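Local coordinates for protein scyllo-inositol 2-dehydrogenase (NADP(+)) IolW (PDB 3GDO) that catalyses the reversible NADPH-dependent reduction of scyllo-inosose to scyllo-inositol and cannot use NADH in place of NADPH, at residues V19-L24 with T304-I309. Sequence-based numbering, arbitrary orientation.
Sequences VFHGPL and TYYRKI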
ATOM      1  N   VAL B  19      -5.844  30.390 -12.820  1.00 34.60           N
ATOM      2  CA  VAL B  19      -4.552  29.882 -12.331  1.00 34.31           C
ATOM      3  C   VAL B  19      -4.067  28.691 -13.157  1.00 33.83           C
ATOM      4  O   VAL B  19      -2.906  28.633 -13.533  1.00 33.76           O
ATOM      5  CB  VAL B  19      -4.593  29.515 -10.806  1.00 34.20           C
ATOM      6  CG1 VAL B  19      -3.238  28.977 -10.346  1.00 33.38           C
ATOM      7  CG2 VAL B  19      -4.982  30.755  -9.953  1.00 34.21           C
ATOM      8  N   PHE B  20      -4.942  27.737 -13.430  1.00 34.03           N
ATOM      9  CA  PHE B  20      -4.480  26.469 -14.087  1.00 35.05           C
ATOM     10  C   PHE B  20      -4.495  26.488 -15.633  1.00 35.02           C
ATOM     11  O   PHE B  20      -3.749  25.739 -16.258  1.00 35.45           O
ATOM     12  CB  PHE B  20      -5.202  25.229 -13.529  1.00 35.27           C
ATOM     13  CG  PHE B  20      -5.083  25.072 -11.992  1.00 38.40           C
ATOM     14  CD1 PHE B  20      -3.888  25.372 -11.319  1.00 40.46           C
ATOM     15  CD2 PHE B  20      -6.168  24.620 -11.244  1.00 40.73           C
ATOM     16  CE1 PHE B  20      -3.774  25.241  -9.901  1.00 40.99           C
ATOM     17  CE2 PHE B  20      -6.086  24.487  -9.827  1.00 40.77           C
ATOM     18  CZ  PHE B  20      -4.890  24.791  -9.155  1.00 41.93           C
ATOM     19  N   HIS B  21      -5.320  27.345 -16.245  1.00 34.67           N
ATOM     20  CA  HIS B  21      -5.455  27.334 -17.712  1.00 35.45           C
ATOM     21  C   HIS B  21      -4.948  28.599 -18.365  1.00 35.32           C
ATOM     22  O   HIS B  21      -4.094  28.555 -19.268  1.00 36.81           O
ATOM     23  CB  HIS B  21      -6.911  27.032 -18.121  1.00 34.36           C
ATOM     24  CG  HIS B  21      -7.328  25.627 -17.807  1.00 36.21           C
ATOM     25  ND1 HIS B  21      -7.191  24.588 -18.705  1.00 34.49           N
ATOM     26  CD2 HIS B  21      -7.863  25.083 -16.679  1.00 38.34           C
ATOM     27  CE1 HIS B  21      -7.653  23.471 -18.158  1.00 36.45           C
ATOM     28  NE2 HIS B  21      -8.047  23.741 -16.920  1.00 37.24           N
ATOM     29  N   GLY B  22      -5.485  29.721 -17.903  1.00 36.18           N
ATOM     30  CA  GLY B  22      -5.140  31.044 -18.377  1.00 36.35           C
ATOM     31  C   GLY B  22      -3.672  31.303 -18.560  1.00 37.33           C
ATOM     32  O   GLY B  22      -3.265  31.665 -19.655  1.00 37.72           O
ATOM     33  N   PRO B  23      -2.861  31.120 -17.494  1.00 37.46           N
ATOM     34  CA  PRO B  23      -1.439  31.406 -17.591  1.00 37.49           C
ATOM     35  C   PRO B  23      -0.722  30.522 -18.613  1.00 37.82           C
ATOM     36  O   PRO B  23       0.278  30.943 -19.195  1.00 38.89           O
ATOM     37  CB  PRO B  23      -0.934  31.088 -16.177  1.00 38.04           C
ATOM     38  CG  PRO B  23      -2.057  31.331 -15.310  1.00 36.31           C
ATOM     39  CD  PRO B  23      -3.277  30.939 -16.089  1.00 37.84           C
ATOM     40  N   LEU B  24      -1.192  29.294 -18.810  1.00 37.94           N
ATOM     41  CA  LEU B  24      -0.543  28.395 -19.769  1.00 37.82           C
ATOM     42  C   LEU B  24      -0.889  28.823 -21.208  1.00 38.59           C
ATOM     43  O   LEU B  24      -0.013  28.898 -22.083  1.00 38.91           O
ATOM     44  CB  LEU B  24      -0.973  26.954 -19.521  1.00 37.15           C
ATOM     45  CG  LEU B  24      -0.624  26.369 -18.145  1.00 36.08           C
ATOM     46  CD1 LEU B  24      -1.049  24.924 -18.037  1.00 33.75           C
ATOM     47  CD2 LEU B  24       0.871  26.517 -17.851  1.00 36.22           C
ATOM     48  N   THR B 304       2.528  20.870 -22.797  1.00 37.05           N
ATOM     49  CA  THR B 304       2.469  19.838 -23.815  1.00 36.45           C
ATOM     50  C   THR B 304       1.013  19.490 -24.154  1.00 37.16           C
ATOM     51  O   THR B 304       0.688  19.350 -25.343  1.00 36.96           O
ATOM     52  CB  THR B 304       3.325  18.584 -23.432  1.00 36.48           C
ATOM     53  OG1 THR B 304       4.678  18.997 -23.211  1.00 35.43           O
ATOM     54  CG2 THR B 304       3.303  17.497 -24.501  1.00 34.66           C
ATOM     55  N   TYR B 305       0.133  19.382 -23.144  1.00 35.77           N
ATOM     56  CA  TYR B 305      -1.281  19.137 -23.427  1.00 35.28           C
ATOM     57  C   TYR B 305      -1.817  20.210 -24.416  1.00 35.49           C
ATOM     58  O   TYR B 305      -2.499  19.893 -25.391  1.00 34.46           O
ATOM     59  CB  TYR B 305      -2.125  19.138 -22.149  1.00 34.73           C
ATOM     60  CG  TYR B 305      -3.611  19.032 -22.398  1.00 32.86           C
ATOM     61  CD1 TYR B 305      -4.239  17.795 -22.397  1.00 30.10           C
ATOM     62  CD2 TYR B 305      -4.387  20.153 -22.606  1.00 30.03           C
ATOM     63  CE1 TYR B 305      -5.583  17.673 -22.603  1.00 30.79           C
ATOM     64  CE2 TYR B 305      -5.746  20.034 -22.820  1.00 30.89           C
ATOM     65  CZ  TYR B 305      -6.329  18.796 -22.824  1.00 28.96           C
ATOM     66  OH  TYR B 305      -7.673  18.650 -23.030  1.00 31.20           O
ATOM     67  N   TYR B 306      -1.499  21.474 -24.179  1.00 35.12           N
ATOM     68  CA  TYR B 306      -2.079  22.484 -25.052  1.00 35.81           C
ATOM     69  C   TYR B 306      -1.413  22.608 -26.445  1.00 36.31           C
ATOM     70  O   TYR B 306      -2.078  22.972 -27.396  1.00 36.17           O
ATOM     71  CB  TYR B 306      -2.237  23.838 -24.337  1.00 35.76           C
ATOM     72  CG  TYR B 306      -3.523  23.917 -23.524  1.00 33.51           C
ATOM     73  CD1 TYR B 306      -4.752  23.847 -24.151  1.00 33.06           C
ATOM     74  CD2 TYR B 306      -3.500  24.067 -22.121  1.00 33.69           C
ATOM     75  CE1 TYR B 306      -5.944  23.898 -23.425  1.00 32.75           C
ATOM     76  CE2 TYR B 306      -4.686  24.154 -21.375  1.00 29.46           C
ATOM     77  CZ  TYR B 306      -5.899  24.059 -22.032  1.00 32.78           C
ATOM     78  OH  TYR B 306      -7.095  24.149 -21.362  1.00 34.32           O
ATOM     79  N   ARG B 307      -0.114  22.337 -26.551  1.00 37.64           N
ATOM     80  CA  ARG B 307       0.533  22.287 -27.870  1.00 39.12           C
ATOM     81  C   ARG B 307      -0.079  21.158 -28.694  1.00 39.73           C
ATOM     82  O   ARG B 307      -0.273  21.289 -29.913  1.00 40.23           O
ATOM     83  CB  ARG B 307       2.029  22.089 -27.743  1.00 39.45           C
ATOM     84  CG  ARG B 307       2.745  23.250 -27.109  1.00 39.90           C
ATOM     85  CD  ARG B 307       4.247  22.942 -26.955  1.00 42.12           C
ATOM     86  NE  ARG B 307       4.971  24.152 -26.568  1.00 43.51           N
ATOM     87  CZ  ARG B 307       5.797  24.260 -25.534  1.00 45.53           C
ATOM     88  NH1 ARG B 307       6.085  23.219 -24.775  1.00 46.38           N
ATOM     89  NH2 ARG B 307       6.406  25.411 -25.301  1.00 48.03           N
ATOM     90  N   LYS B 308      -0.426  20.067 -28.026  1.00 39.85           N
ATOM     91  CA  LYS B 308      -1.052  18.944 -28.710  1.00 40.55           C
ATOM     92  C   LYS B 308      -2.491  19.231 -29.133  1.00 39.55           C
ATOM     93  O   LYS B 308      -2.872  18.879 -30.251  1.00 39.56           O
ATOM     94  CB  LYS B 308      -0.933  17.647 -27.912  1.00 40.53           C
ATOM     95  CG  LYS B 308       0.216  16.747 -28.367  1.00 45.03           C
ATOM     96  CD  LYS B 308       1.038  16.178 -27.194  1.00 48.03           C
ATOM     97  CE  LYS B 308       1.510  14.744 -27.489  1.00 50.01           C
ATOM     98  NZ  LYS B 308       2.307  14.587 -28.747  1.00 50.87           N
ATOM     99  N   ILE B 309      -3.279  19.867 -28.263  1.00 38.47           N
ATOM    100  CA  ILE B 309      -4.622  20.284 -28.623  1.00 37.74           C
ATOM    101  C   ILE B 309      -4.584  21.195 -29.890  1.00 38.21           C
ATOM    102  O   ILE B 309      -5.384  21.032 -30.800  1.00 37.87           O
ATOM    103  CB  ILE B 309      -5.345  21.034 -27.442  1.00 37.93           C
ATOM    104  CG1 ILE B 309      -5.698  20.077 -26.289  1.00 37.01           C
ATOM    105  CG2 ILE B 309      -6.608  21.812 -27.934  1.00 35.41           C
ATOM    106  CD1 ILE B 309      -6.938  19.182 -26.518  1.00 32.87           C
TER
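H21 and Y306 meet through one hydrogen bond that joins the helix after the first strand of the Rossmann fold to a helix from the C-terminal family region. H21 lies on helix 15-26, which follows strand 6-11. A probable GxGxxG dinucleotide-binding motif spans the turn and the first residues of this helix. Y306 lies on helix 303-315, far along the chain. This late helix packs back against strands 68-71 and 91-95 of the Rossmann sheet.

The two side chains cross at about a right angle. Their ring planes stand at 76°, with centroids 5.9 Å apart. The rings meet by their rims, with no stacking. Y306 CB points toward helix 15-26, and the phenol carries its OH up to the imidazole. H21 ND1 lies close to the plane of the phenol, beyond its hydroxyl edge. Y306 OH likewise lies near the imidazole plane, 3.3 Å from H21 CE1. With chi1 at -69°, H21 CG turns away from the carbonyl carbon, and this brings ND1 to the Y306 hydroxyl although CB does not point at the other helix.

The other imidazole nitrogen, NE2, hydrogen-bonds to E95 OE2. With both nitrogens engaged, the ring is probably held against rotation. A leucine in place of H21 would probably leave the buried Y306 hydroxyl and the E95 carboxylate each without this partner. Y305 CD2 lies over the centre of one face of the Y306 ring, 3.8 Å above its plane. The linking bond joins H21 ND1 and Y306 OH at 2.7 Å, somewhat bent at 142°, and either atom could be the donor.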